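PDB 1U79: FKBP-type peptidyl-prolyl cis-trans isomerase 3, which catalyses the cis-trans isomerisation of peptidyl-proline bonds in the chloroplast thylakoid lumen and regulates accumulation of the Rieske protein of photosynthetic electron transport. Local coordinates for residues I33-V38 / F121-I126; F16-V21 / G87-R92; L97-R102 / C111-A116; A27-L32 / G73-D78; Y23-V28 / M83-K88. One frame throughout, in Å; residues are numbered along the deposited sequence.

Four of the five contacts touch one another on one part of this FKBP-fold chain. Interactions 1 and 2 are strand pairings of the same antiparallel sheet, centres 10 Å apart, joined because strands 119-128 and 88-93 are neighbours in it. Interactions 4 and 5 both start from the loop before strand 32-40: 4 sets it against the end of helix 68-75, and 5 against the segment leading into strand 88-93, where it shares Gly87 and Lys88 with interaction 2. Interaction 3, between later loops, lies across the chain's centre, its own centre 21 to 28 Å from the others. Along the chain interaction 1 crosses 2, 4 and 5, which ties sheet, helix and loops into one domain.

Interaction 1 of 5, residues I33-V38 / F121-I126; sequences IKAHYV and FDIEYI
His36 and Glu124 exchange both of their backbone hydrogen bonds at the middle of an antiparallel pairing in the FKBP sheet, between strands 32-40 and 119-128. The two bonds differ in geometry: Glu124 N reaches His36 O at 2.9 Å in a nearly straight bond (168°), whereas His36 N meets a lone pair of Glu124 O, in the carbonyl plane, at 3.0 Å. Val38 and Asp122 form the next hydrogen-bonded pair, with Asp122 N on Val38 O at 3.0 Å. Toward the other end Ile126 N donates to Lys34 O, but the bond is bent to 137°. Between these pairs the carbonyls are shared with C-H groups, as when Ala35 CA lies 3.2 Å from Glu124 O.

The backbones of Ala35 and Phe121 bond to Leu57 and Leu91, which continue the sheet beyond each strand, and Tyr37 N bonds separately to Ser50 OG. Polar side-chain ends also find partners elsewhere: His36 ND1 with Ser50 OG, Tyr37 OH with Asp48 OD2 and Asp122 OD1 with Thr90 OG1.

Ala35, Tyr37, Ile123 and Tyr125 share the buried face, opposite the partly exposed one of His36, Val38, Asp122 and Glu124. Tyr37 lies alongside Phe121, pointing the same way, with CD2 of each ring 4.0 Å apart; both rings also meet Trp70 edge-to-face, consistent with the aromatic proline pocket of FKBP relatives. Farther along, Tyr125 has CG anti to its own N (chi1 176°), which carries the ring across Ile33 at about a right angle, Tyr125 CE2 stopping 3.7 Å from Ile33 CB.

Interaction 2 of 5, residues F16-V21 / G87-R92; sequences FCDKVV and GKRTLR
Lys19 and Val20 both face Lys88, forming a classic beta bulge in the antiparallel pairing of strands 15-18 and 88-93 of the FKBP sheet. The chain turns a corner at Lys19, and Val20 still pairs with Lys88: Lys88 N donates to Val20 O at 2.8 Å and Val20 N answers Lys88 O at 3.1 Å. On the regular side of the bulge, Thr90 N points almost straight at Cys17 O at 3.0 Å, and Cys17 N returns a longer bond to Thr90 O.

On the face carrying Phe16, Asp18 and Arg89, a salt bridge joins the two segments. Arg89 grips the carboxylate side-on: NE reaches the syn side of Asp18 OD1 at 2.7 Å, while NH1 uses the syn lone pair of Asp18 OD2 at 3.0 Å. Both oxygens lie close to the guanidinium plane, although the carboxylate itself is twisted 32° against it. A bend at chi3 (-69°) swings the otherwise extended arginine into this side-on approach. Phe16 CD2 sits over one guanidinium face, 3.6 Å from Arg89 NE, with the ring tilted 46° from that plane, too steep for a parallel stack. The remaining nitrogen, NH2, bonds to the carbonyls of Gly73 and Pro81, fixing the group's rotation. Replacing Arg89 by a leucine would probably leave Asp18 without this countercharge and take the NH2 bonds from the carbonyls of Gly73 and Pro81.

Behind this face, Cys17 is disulfide-bonded to Cys5 and presses SG to within 3.3 Å of Thr90 CB.

Interaction 3 of 5, residues L97-R102 / C111-A116; sequences LAYGDR and CLIPPA
Gly100 O receives the direct hydrogen bond between these two loops, from Ala116 N at 2.8 Å. The bond is fairly straight at the hydrogen (161°), although the donor lies 43° above the carbonyl plane and not on a lone pair. A water molecule donates to Pro114 O at 2.9 Å; its link to Gly100 O is modelled too short to rest much on. Pro114 O has a further partner in Ser117 OG.

Apolar contact is concentrated in one pair. Tyr99 and Ile113 cross at about a right angle, with the tip of the isoleucine, CD1, only 3.4 Å from Tyr99 CE2. The branch methyl CG2 of Ile113 stands farther back, 4.0 Å from Tyr99 CD2. At the base of the hairpin of strands 104-107 and 110-111, Leu112 and Ile113 both face Ala104, a classic beta bulge. In FKBP relatives this hairpin and the loops at its base border the proline-binding pocket, and Tyr99 and Ile113 probably lie beside it here. The experimentally seen Cys106-Cys111 disulfide cross-links the same hairpin.

Carbon-to-oxygen contacts make up the rest. Pro115 CB meets Asp101 O from the side of the carbonyl, 3.0 Å away. The Asp101 side chain reaches the next residue, OD1 lying 3.2 Å from Ala116 CB.

Interaction 4 of 5, residues A27-L32 / G73-D78; sequences AVKGQL and GILGSD
Leu75 spreads its two methyl groups over the backbone from Ala27 to Lys29. CD1 lies against the peptide groups, 3.6 Å from Ala27 O and 3.5 Å from Lys29 N, while CD2 presses on the lysine side chain. That second contact is tighter than usual for two carbons: Leu75 CD2 and Lys29 CG are 3.3 Å apart, and the side chains cross at about a right angle. Leu75 CG is roughly anti to the backbone N (chi1 -154°), the torsion that sends the branch out to the loop. Lys29, bent at chi2 and chi4, folds past the methyl to hydrogen-bond Gly62 O through NZ.

The contact sets the C-terminal end of the FKBP helix 68-75 against the loop that enters strand 32-40. Gly76 ends the helix with positive phi, and the loop reverses through a type II turn from Val28 to Gln31, closed by Gln31 N on Val28 O. With an alanine at Leu75, a gap would probably open beneath the Ala27-Lys29 peptides and leave the lysine stem free to shift. On the inner side, Ala27 CB touches both helix residues, 4.0 Å from Leu75 CD1 and 4.2 Å from Ile74 CG2, while Ile74 continues into the core against Phe59 and Ile123.

Interaction 5 of 5, residues Y23-V28 / M83-K88; sequences YGPEAV and MLTGGK
A short loop-to-loop pairing, with Glu26 facing Leu84 in a single beta bridge, joins segment 23-28 to the type II turn Leu84-Gly87 at the entry to strand 88-93 of the FKBP sheet. Two backbone bonds flank the bridge: Thr85 N to Pro25 O at 2.9 Å, and Ala27 N to Met83 O at 3.1 Å. At the other end Thr85 O is held by two donors, Tyr23 N at 2.9 Å nearly in line with the carbonyl but bent at the hydrogen (133°), and Gly24 N from a more oblique direction (C=O...N 140°).

The same Thr85 O lies over a face of the Tyr23 ring, toward its rim, and the ring continues onto the turn, Tyr23 CE2 being 3.6 Å from Gly86 CA. A side chain at Gly86 would run into that ring, and one at Gly24 into Thr85 CB. Gly86 and Gly87 both face Tyr125 in a G1 beta bulge, which attaches the turn to strand 119-128.

A water donates to Pro25 O and also hydrogen-bonds Thr85 OG1 at 2.7 Å, adding a second link between these residues. On the far side of the bridge Leu84 reaches back over the backbone, its CD2 3.4 Å from Glu26 CA.

Interaction 1 of 5, residues I33-V38 / F121-I126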
# COMPACT_ATOMS: atom_id res chain seq x y z
N ILE A 33 1.42 13.27 -2.84
CA ILE A 33 0.82 12.55 -3.97
C ILE A 33 -0.61 12.13 -3.69
O ILE A 33 -1.09 12.22 -2.56
CB ILE A 33 1.61 11.28 -4.31
CG1 ILE A 33 1.53 10.28 -3.15
CG2 ILE A 33 3.07 11.64 -4.59
CD1 ILE A 33 2.15 8.91 -3.46
N LYS A 34 -1.28 11.66 -4.74
CA LYS A 34 -2.66 11.20 -4.67
C LYS A 34 -2.73 9.74 -5.08
O LYS A 34 -2.10 9.35 -6.06
CB LYS A 34 -3.57 11.96 -5.64
CG LYS A 34 -3.77 13.43 -5.38
CD LYS A 34 -4.75 13.97 -6.41
CE LYS A 34 -5.05 15.44 -6.21
NZ LYS A 34 -6.05 15.93 -7.21
N ALA A 35 -3.50 8.95 -4.35
CA ALA A 35 -3.65 7.55 -4.69
C ALA A 35 -5.02 7.00 -4.33
O ALA A 35 -5.55 7.29 -3.26
CB ALA A 35 -2.58 6.71 -4.00
N HIS A 36 -5.59 6.24 -5.25
CA HIS A 36 -6.86 5.58 -4.99
C HIS A 36 -6.41 4.19 -4.54
O HIS A 36 -5.31 3.76 -4.92
CB HIS A 36 -7.72 5.51 -6.25
CG HIS A 36 -8.70 6.63 -6.36
ND1 HIS A 36 -9.72 6.81 -5.45
CD2 HIS A 36 -8.79 7.65 -7.24
CE1 HIS A 36 -10.40 7.90 -5.77
NE2 HIS A 36 -9.86 8.43 -6.85
N TYR A 37 -7.21 3.51 -3.74
CA TYR A 37 -6.81 2.20 -3.27
C TYR A 37 -7.94 1.38 -2.68
O TYR A 37 -8.98 1.91 -2.29
CB TYR A 37 -5.72 2.33 -2.18
CG TYR A 37 -6.23 2.95 -0.89
CD1 TYR A 37 -6.33 4.33 -0.74
CD2 TYR A 37 -6.67 2.14 0.16
CE1 TYR A 37 -6.86 4.90 0.42
CE2 TYR A 37 -7.21 2.69 1.33
CZ TYR A 37 -7.31 4.06 1.45
OH TYR A 37 -7.86 4.61 2.58
N VAL A 38 -7.71 0.07 -2.62
CA VAL A 38 -8.63 -0.88 -2.03
C VAL A 38 -7.74 -1.80 -1.21
O VAL A 38 -6.81 -2.42 -1.73
CB VAL A 38 -9.38 -1.74 -3.06
CG1 VAL A 38 -10.18 -2.83 -2.33
CG2 VAL A 38 -10.33 -0.88 -3.89
N PHE A 121 -3.17 -4.65 -1.03
CA PHE A 121 -3.69 -3.38 -1.53
C PHE A 121 -3.57 -3.33 -3.04
O PHE A 121 -2.62 -3.87 -3.62
CB PHE A 121 -2.92 -2.17 -0.99
CG PHE A 121 -3.19 -1.84 0.46
CD1 PHE A 121 -2.42 -2.40 1.47
CD2 PHE A 121 -4.19 -0.93 0.80
CE1 PHE A 121 -2.62 -2.04 2.81
CE2 PHE A 121 -4.41 -0.57 2.13
CZ PHE A 121 -3.62 -1.13 3.13
N ASP A 122 -4.56 -2.71 -3.66
CA ASP A 122 -4.53 -2.48 -5.09
C ASP A 122 -4.32 -0.97 -5.04
O ASP A 122 -5.16 -0.24 -4.53
CB ASP A 122 -5.86 -2.82 -5.75
CG ASP A 122 -5.78 -4.08 -6.59
OD1 ASP A 122 -4.91 -4.93 -6.30
OD2 ASP A 122 -6.59 -4.23 -7.53
N ILE A 123 -3.16 -0.52 -5.51
CA ILE A 123 -2.86 0.90 -5.47
C ILE A 123 -2.82 1.55 -6.84
O ILE A 123 -2.19 1.04 -7.77
CB ILE A 123 -1.50 1.15 -4.76
CG1 ILE A 123 -1.55 0.57 -3.34
CG2 ILE A 123 -1.20 2.65 -4.72
CD1 ILE A 123 -0.38 0.94 -2.47
N GLU A 124 -3.52 2.67 -6.95
CA GLU A 124 -3.55 3.44 -8.18
C GLU A 124 -2.87 4.77 -7.88
O GLU A 124 -3.45 5.66 -7.26
CB GLU A 124 -4.99 3.64 -8.65
CG GLU A 124 -5.56 2.37 -9.27
CD GLU A 124 -7.05 2.41 -9.46
OE1 GLU A 124 -7.55 3.33 -10.15
OE2 GLU A 124 -7.73 1.52 -8.92
N TYR A 125 -1.61 4.86 -8.30
CA TYR A 125 -0.80 6.07 -8.10
C TYR A 125 -1.18 7.05 -9.20
O TYR A 125 -0.73 6.94 -10.34
CB TYR A 125 0.69 5.72 -8.19
CG TYR A 125 1.63 6.91 -8.08
CD1 TYR A 125 2.87 6.89 -8.71
CD2 TYR A 125 1.27 8.06 -7.37
CE1 TYR A 125 3.74 7.98 -8.65
CE2 TYR A 125 2.13 9.16 -7.30
CZ TYR A 125 3.36 9.11 -7.95
OH TYR A 125 4.20 10.19 -7.89
N ILE A 126 -2.04 8.01 -8.85
CA ILE A 126 -2.50 9.02 -9.80
C ILE A 126 -1.39 9.99 -10.17
O ILE A 126 -1.30 10.43 -11.32
CB ILE A 126 -3.68 9.82 -9.21
CG1 ILE A 126 -4.75 8.85 -8.69
CG2 ILE A 126 -4.29 10.73 -10.28
CD1 ILE A 126 -5.32 7.94 -9.77

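Interaction 2 of 5, residues F16-V21 / G87-R92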
# COMPACT_ATOMS: atom_id res chain seq x y z
N PHE A 16 5.13 -7.45 -4.62
CA PHE A 16 4.34 -6.62 -5.51
C PHE A 16 4.23 -7.23 -6.90
O PHE A 16 4.96 -8.16 -7.25
CB PHE A 16 5.01 -5.26 -5.67
CG PHE A 16 6.18 -5.28 -6.63
CD1 PHE A 16 7.39 -5.86 -6.26
CD2 PHE A 16 6.04 -4.79 -7.92
CE1 PHE A 16 8.45 -5.95 -7.17
CE2 PHE A 16 7.10 -4.88 -8.85
CZ PHE A 16 8.30 -5.46 -8.46
N CYS A 17 3.31 -6.67 -7.68
CA CYS A 17 3.13 -7.04 -9.07
C CYS A 17 2.56 -5.77 -9.69
O CYS A 17 1.61 -5.19 -9.16
CB CYS A 17 2.16 -8.21 -9.25
SG CYS A 17 0.47 -7.94 -8.63
N ASP A 18 3.15 -5.32 -10.79
CA ASP A 18 2.66 -4.13 -11.47
C ASP A 18 1.63 -4.54 -12.52
O ASP A 18 1.98 -4.93 -13.64
CB ASP A 18 3.82 -3.36 -12.13
CG ASP A 18 4.56 -2.47 -11.14
OD1 ASP A 18 3.90 -1.89 -10.25
OD2 ASP A 18 5.79 -2.33 -11.25
N LYS A 19 0.36 -4.45 -12.15
CA LYS A 19 -0.74 -4.80 -13.04
C LYS A 19 -0.72 -3.89 -14.26
O LYS A 19 -1.01 -4.31 -15.38
CB LYS A 19 -2.08 -4.69 -12.30
CG LYS A 19 -2.21 -5.69 -11.15
CD LYS A 19 -3.61 -5.65 -10.54
CE LYS A 19 -3.91 -6.94 -9.79
NZ LYS A 19 -5.30 -6.95 -9.25
N VAL A 20 -0.40 -2.63 -14.04
CA VAL A 20 -0.28 -1.67 -15.13
C VAL A 20 0.88 -0.75 -14.79
O VAL A 20 0.86 -0.07 -13.77
CB VAL A 20 -1.54 -0.82 -15.31
CG1 VAL A 20 -1.34 0.13 -16.49
CG2 VAL A 20 -2.76 -1.71 -15.55
N VAL A 21 1.90 -0.76 -15.64
CA VAL A 21 3.07 0.09 -15.43
C VAL A 21 2.71 1.53 -15.75
O VAL A 21 2.09 1.80 -16.78
CB VAL A 21 4.23 -0.35 -16.33
CG1 VAL A 21 5.42 0.59 -16.14
CG2 VAL A 21 4.60 -1.79 -16.04
N GLY A 87 0.43 4.41 -12.60
CA GLY A 87 0.53 2.97 -12.48
C GLY A 87 -0.48 2.34 -11.54
O GLY A 87 -1.09 3.02 -10.71
N LYS A 88 -0.67 1.03 -11.69
CA LYS A 88 -1.57 0.29 -10.81
C LYS A 88 -0.75 -0.88 -10.30
O LYS A 88 -0.28 -1.70 -11.09
CB LYS A 88 -2.80 -0.23 -11.54
CG LYS A 88 -3.71 -1.09 -10.66
CD LYS A 88 -4.86 -1.64 -11.47
CE LYS A 88 -5.81 -2.46 -10.62
NZ LYS A 88 -6.88 -3.03 -11.47
N ARG A 89 -0.60 -0.95 -8.99
CA ARG A 89 0.20 -1.99 -8.38
C ARG A 89 -0.52 -2.71 -7.26
O ARG A 89 -1.29 -2.11 -6.51
CB ARG A 89 1.50 -1.38 -7.82
CG ARG A 89 2.33 -2.34 -6.98
CD ARG A 89 3.67 -1.73 -6.56
NE ARG A 89 4.57 -1.56 -7.70
CZ ARG A 89 5.82 -1.13 -7.59
NH1 ARG A 89 6.57 -1.00 -8.68
NH2 ARG A 89 6.32 -0.80 -6.40
N THR A 90 -0.29 -4.01 -7.16
CA THR A 90 -0.89 -4.77 -6.09
C THR A 90 0.25 -5.00 -5.11
O THR A 90 1.38 -5.30 -5.53
CB THR A 90 -1.44 -6.12 -6.57
OG1 THR A 90 -2.49 -5.89 -7.52
CG2 THR A 90 -2.00 -6.91 -5.41
N LEU A 91 -0.02 -4.82 -3.83
CA LEU A 91 1.00 -5.01 -2.81
C LEU A 91 0.55 -6.03 -1.77
O LEU A 91 -0.60 -6.01 -1.34
CB LEU A 91 1.30 -3.70 -2.07
CG LEU A 91 2.02 -2.52 -2.72
CD1 LEU A 91 2.04 -1.37 -1.71
CD2 LEU A 91 3.45 -2.91 -3.13
N ARG A 92 1.48 -6.91 -1.39
CA ARG A 92 1.23 -7.90 -0.34
C ARG A 92 2.17 -7.47 0.76
O ARG A 92 3.40 -7.51 0.60
CB ARG A 92 1.58 -9.31 -0.81
CG ARG A 92 1.32 -10.37 0.26
CD ARG A 92 1.10 -11.76 -0.35
NE ARG A 92 0.82 -12.77 0.68
CZ ARG A 92 1.77 -13.31 1.44
NH1 ARG A 92 3.02 -12.96 1.26
NH2 ARG A 92 1.46 -14.20 2.37

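Interaction 3 of 5, residues L97-R102 / C111-A116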
# COMPACT_ATOMS: atom_id res chain seq x y z
N LEU A 97 5.41 -4.82 8.35
CA LEU A 97 5.41 -3.56 7.62
C LEU A 97 4.02 -2.93 7.54
O LEU A 97 3.77 -2.02 6.73
CB LEU A 97 5.95 -3.78 6.20
CG LEU A 97 7.35 -4.41 6.17
CD1 LEU A 97 7.77 -4.68 4.73
CD2 LEU A 97 8.35 -3.49 6.85
N ALA A 98 3.10 -3.41 8.37
CA ALA A 98 1.75 -2.85 8.38
C ALA A 98 1.37 -2.50 9.82
O ALA A 98 1.94 -1.58 10.38
CB ALA A 98 0.75 -3.85 7.77
N TYR A 99 0.43 -3.23 10.41
CA TYR A 99 0.01 -2.93 11.77
C TYR A 99 0.48 -3.93 12.84
O TYR A 99 0.04 -3.88 13.99
CB TYR A 99 -1.52 -2.80 11.80
CG TYR A 99 -2.02 -1.72 10.88
CD1 TYR A 99 -1.85 -0.37 11.19
CD2 TYR A 99 -2.64 -2.04 9.67
CE1 TYR A 99 -2.27 0.63 10.32
CE2 TYR A 99 -3.07 -1.05 8.79
CZ TYR A 99 -2.88 0.29 9.12
OH TYR A 99 -3.28 1.27 8.25
N GLY A 100 1.37 -4.83 12.46
CA GLY A 100 1.90 -5.79 13.42
C GLY A 100 0.88 -6.62 14.18
O GLY A 100 -0.25 -6.80 13.73
N ASP A 101 1.27 -7.12 15.35
CA ASP A 101 0.37 -7.94 16.17
C ASP A 101 -0.64 -7.10 16.93
O ASP A 101 -1.44 -7.61 17.70
CB ASP A 101 1.17 -8.78 17.16
CG ASP A 101 2.09 -9.75 16.47
OD1 ASP A 101 1.63 -10.44 15.53
OD2 ASP A 101 3.27 -9.83 16.87
N ARG A 102 -0.59 -5.80 16.69
CA ARG A 102 -1.47 -4.86 17.35
C ARG A 102 -2.81 -4.82 16.60
O ARG A 102 -3.87 -4.79 17.22
CB ARG A 102 -0.80 -3.50 17.32
CG ARG A 102 -1.16 -2.55 18.43
CD ARG A 102 -0.22 -1.36 18.34
NE ARG A 102 -0.48 -0.34 19.34
CZ ARG A 102 0.22 0.79 19.45
NH1 ARG A 102 1.21 1.03 18.60
NH2 ARG A 102 -0.07 1.67 20.39
N CYS A 111 -10.43 -6.35 16.25
CA CYS A 111 -9.99 -5.34 15.29
C CYS A 111 -10.41 -5.58 13.83
O CYS A 111 -10.43 -6.72 13.36
CB CYS A 111 -8.47 -5.23 15.34
SG CYS A 111 -7.71 -5.13 16.99
N LEU A 112 -10.74 -4.50 13.13
CA LEU A 112 -11.12 -4.56 11.72
C LEU A 112 -9.98 -5.26 10.99
O LEU A 112 -10.19 -6.06 10.08
CB LEU A 112 -11.30 -3.14 11.17
CG LEU A 112 -11.66 -3.02 9.68
CD1 LEU A 112 -13.03 -3.62 9.44
CD2 LEU A 112 -11.65 -1.55 9.26
N ILE A 113 -8.76 -4.91 11.37
CA ILE A 113 -7.55 -5.53 10.82
C ILE A 113 -6.98 -6.34 11.98
O ILE A 113 -6.39 -5.80 12.91
CB ILE A 113 -6.52 -4.48 10.38
CG1 ILE A 113 -7.01 -3.78 9.11
CG2 ILE A 113 -5.16 -5.14 10.12
CD1 ILE A 113 -6.10 -2.66 8.64
N PRO A 114 -7.20 -7.66 11.95
CA PRO A 114 -6.71 -8.56 12.99
C PRO A 114 -5.21 -8.49 13.20
O PRO A 114 -4.45 -8.09 12.30
CB PRO A 114 -7.12 -9.94 12.47
CG PRO A 114 -8.33 -9.66 11.65
CD PRO A 114 -7.92 -8.42 10.91
N PRO A 115 -4.76 -8.85 14.41
CA PRO A 115 -3.33 -8.83 14.71
C PRO A 115 -2.60 -9.75 13.72
O PRO A 115 -3.16 -10.76 13.29
CB PRO A 115 -3.27 -9.38 16.13
CG PRO A 115 -4.59 -8.92 16.74
CD PRO A 115 -5.56 -9.17 15.61
N ALA A 116 -1.38 -9.37 13.34
CA ALA A 116 -0.54 -10.16 12.44
C ALA A 116 -1.14 -10.39 11.07
O ALA A 116 -0.93 -11.43 10.45
CB ALA A 116 -0.22 -11.51 13.10
O HOH W 1 -2.04 -6.53 11.96

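Interaction 4 of 5, residues A27-L32 / G73-D78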
# COMPACT_ATOMS: atom_id res chain seq x y z
N ALA A 27 7.79 7.86 -8.46
CA ALA A 27 7.41 8.59 -7.26
C ALA A 27 8.68 9.16 -6.64
O ALA A 27 9.75 8.55 -6.72
CB ALA A 27 6.72 7.65 -6.27
N VAL A 28 8.57 10.33 -6.03
CA VAL A 28 9.72 10.97 -5.40
C VAL A 28 9.54 11.17 -3.90
O VAL A 28 8.49 11.62 -3.43
CB VAL A 28 10.01 12.35 -6.04
CG1 VAL A 28 10.54 12.17 -7.47
CG2 VAL A 28 8.75 13.18 -6.05
N LYS A 29 10.58 10.83 -3.16
CA LYS A 29 10.64 10.95 -1.71
C LYS A 29 10.22 12.35 -1.23
O LYS A 29 10.80 13.35 -1.67
CB LYS A 29 12.07 10.67 -1.26
CG LYS A 29 12.25 9.71 -0.10
CD LYS A 29 12.05 10.36 1.24
CE LYS A 29 12.59 9.46 2.35
NZ LYS A 29 12.06 8.07 2.27
N GLY A 30 9.24 12.41 -0.34
CA GLY A 30 8.79 13.69 0.20
C GLY A 30 7.73 14.47 -0.56
O GLY A 30 7.30 15.54 -0.10
N GLN A 31 7.30 13.96 -1.71
CA GLN A 31 6.29 14.64 -2.51
C GLN A 31 4.87 14.32 -2.06
O GLN A 31 4.58 13.22 -1.59
CB GLN A 31 6.45 14.24 -3.98
CG GLN A 31 5.50 14.93 -4.95
CD GLN A 31 6.00 14.87 -6.40
OE1 GLN A 31 6.19 13.80 -6.96
NE2 GLN A 31 6.23 16.04 -6.99
N LEU A 32 3.99 15.31 -2.18
CA LEU A 32 2.59 15.13 -1.81
C LEU A 32 1.97 14.46 -3.02
O LEU A 32 1.99 15.03 -4.12
CB LEU A 32 1.90 16.48 -1.58
CG LEU A 32 0.51 16.38 -0.92
CD1 LEU A 32 0.68 15.92 0.51
CD2 LEU A 32 -0.20 17.74 -0.95
N GLY A 73 6.59 0.21 -0.61
CA GLY A 73 5.87 -0.35 -1.74
C GLY A 73 5.59 0.59 -2.89
O GLY A 73 5.38 0.15 -4.01
N ILE A 74 5.59 1.90 -2.62
CA ILE A 74 5.33 2.89 -3.65
C ILE A 74 6.61 3.61 -4.08
O ILE A 74 6.83 3.87 -5.26
CB ILE A 74 4.32 3.94 -3.14
CG1 ILE A 74 2.98 3.26 -2.85
CG2 ILE A 74 4.14 5.05 -4.17
CD1 ILE A 74 2.01 4.14 -2.07
N LEU A 75 7.46 3.90 -3.12
CA LEU A 75 8.71 4.61 -3.41
C LEU A 75 9.81 3.63 -3.80
O LEU A 75 10.79 4.00 -4.44
CB LEU A 75 9.14 5.39 -2.17
CG LEU A 75 10.02 6.62 -2.38
CD1 LEU A 75 9.31 7.62 -3.28
CD2 LEU A 75 10.31 7.25 -1.02
N GLY A 76 9.65 2.37 -3.40
CA GLY A 76 10.66 1.38 -3.71
C GLY A 76 11.53 1.09 -2.52
O GLY A 76 11.58 1.88 -1.57
N SER A 77 12.22 -0.04 -2.58
CA SER A 77 13.10 -0.52 -1.52
C SER A 77 13.97 -1.59 -2.19
O SER A 77 13.90 -1.77 -3.40
CB SER A 77 12.25 -1.15 -0.41
OG SER A 77 13.02 -1.44 0.75
N ASP A 78 14.80 -2.29 -1.42
CA ASP A 78 15.61 -3.35 -2.00
C ASP A 78 14.67 -4.38 -2.63
O ASP A 78 13.78 -4.91 -1.96
CB ASP A 78 16.47 -4.03 -0.94
CG ASP A 78 17.80 -3.34 -0.73
OD1 ASP A 78 18.02 -2.26 -1.31
OD2 ASP A 78 18.63 -3.89 0.03

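Interaction 5 of 5, residues Y23-V28 / M83-K88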
# COMPACT_ATOMS: atom_id res chain seq x y z
N TYR A 23 2.87 5.56 -16.81
CA TYR A 23 3.33 6.19 -18.04
C TYR A 23 4.18 7.43 -17.73
O TYR A 23 4.86 7.97 -18.61
CB TYR A 23 2.13 6.59 -18.90
CG TYR A 23 1.16 7.52 -18.20
CD1 TYR A 23 1.36 8.89 -18.21
CD2 TYR A 23 0.08 7.02 -17.48
CE1 TYR A 23 0.51 9.76 -17.52
CE2 TYR A 23 -0.79 7.88 -16.79
CZ TYR A 23 -0.56 9.24 -16.81
OH TYR A 23 -1.38 10.10 -16.11
N GLY A 24 4.16 7.85 -16.47
CA GLY A 24 4.91 9.03 -16.07
C GLY A 24 6.17 8.77 -15.25
O GLY A 24 6.71 7.67 -15.26
N PRO A 25 6.66 9.80 -14.54
CA PRO A 25 7.87 9.68 -13.72
C PRO A 25 7.67 8.84 -12.47
O PRO A 25 6.53 8.66 -12.01
CB PRO A 25 8.20 11.13 -13.39
CG PRO A 25 6.85 11.78 -13.33
CD PRO A 25 6.16 11.18 -14.54
N GLU A 26 8.77 8.34 -11.92
CA GLU A 26 8.68 7.55 -10.70
C GLU A 26 8.31 8.46 -9.53
O GLU A 26 8.46 9.68 -9.61
CB GLU A 26 10.01 6.83 -10.42
CG GLU A 26 11.24 7.71 -10.30
CD GLU A 26 12.49 6.89 -10.05
OE1 GLU A 26 12.49 5.69 -10.37
OE2 GLU A 26 13.49 7.45 -9.54
N ALA A 27 7.79 7.86 -8.46
CA ALA A 27 7.41 8.59 -7.26
C ALA A 27 8.68 9.16 -6.64
O ALA A 27 9.75 8.55 -6.72
CB ALA A 27 6.72 7.65 -6.27
N VAL A 28 8.57 10.33 -6.03
CA VAL A 28 9.72 10.97 -5.40
C VAL A 28 9.54 11.17 -3.90
O VAL A 28 8.49 11.62 -3.43
CB VAL A 28 10.01 12.35 -6.04
CG1 VAL A 28 10.54 12.17 -7.47
CG2 VAL A 28 8.75 13.18 -6.05
N MET A 83 6.87 2.92 -8.01
CA MET A 83 5.71 2.95 -8.88
C MET A 83 5.94 4.18 -9.75
O MET A 83 6.69 5.08 -9.36
CB MET A 83 4.42 3.15 -8.08
CG MET A 83 3.83 1.87 -7.52
SD MET A 83 2.18 2.20 -6.84
CE MET A 83 1.23 2.24 -8.33
N LEU A 84 5.31 4.21 -10.92
CA LEU A 84 5.42 5.34 -11.82
C LEU A 84 4.05 5.97 -11.89
O LEU A 84 3.04 5.28 -11.72
CB LEU A 84 5.82 4.89 -13.22
CG LEU A 84 7.08 4.05 -13.34
CD1 LEU A 84 7.38 3.85 -14.82
CD2 LEU A 84 8.24 4.72 -12.62
N THR A 85 4.02 7.27 -12.13
CA THR A 85 2.77 8.02 -12.23
C THR A 85 1.81 7.33 -13.19
O THR A 85 2.18 7.00 -14.33
CB THR A 85 3.04 9.46 -12.71
OG1 THR A 85 3.70 10.18 -11.67
CG2 THR A 85 1.76 10.18 -13.09
N GLY A 86 0.58 7.11 -12.74
CA GLY A 86 -0.44 6.46 -13.55
C GLY A 86 -0.41 4.95 -13.47
O GLY A 86 -1.12 4.25 -14.20
N GLY A 87 0.43 4.41 -12.60
CA GLY A 87 0.53 2.97 -12.48
C GLY A 87 -0.48 2.34 -11.54
O GLY A 87 -1.09 3.02 -10.71
N LYS A 88 -0.67 1.03 -11.69
CA LYS A 88 -1.57 0.29 -10.81
C LYS A 88 -0.75 -0.88 -10.30
O LYS A 88 -0.28 -1.70 -11.09
CB LYS A 88 -2.80 -0.23 -11.54
CG LYS A 88 -3.71 -1.09 -10.66
CD LYS A 88 -4.86 -1.64 -11.47
CE LYS A 88 -5.81 -2.46 -10.62
NZ LYS A 88 -6.88 -3.03 -11.47
O HOH W 2 5.79 10.62 -9.98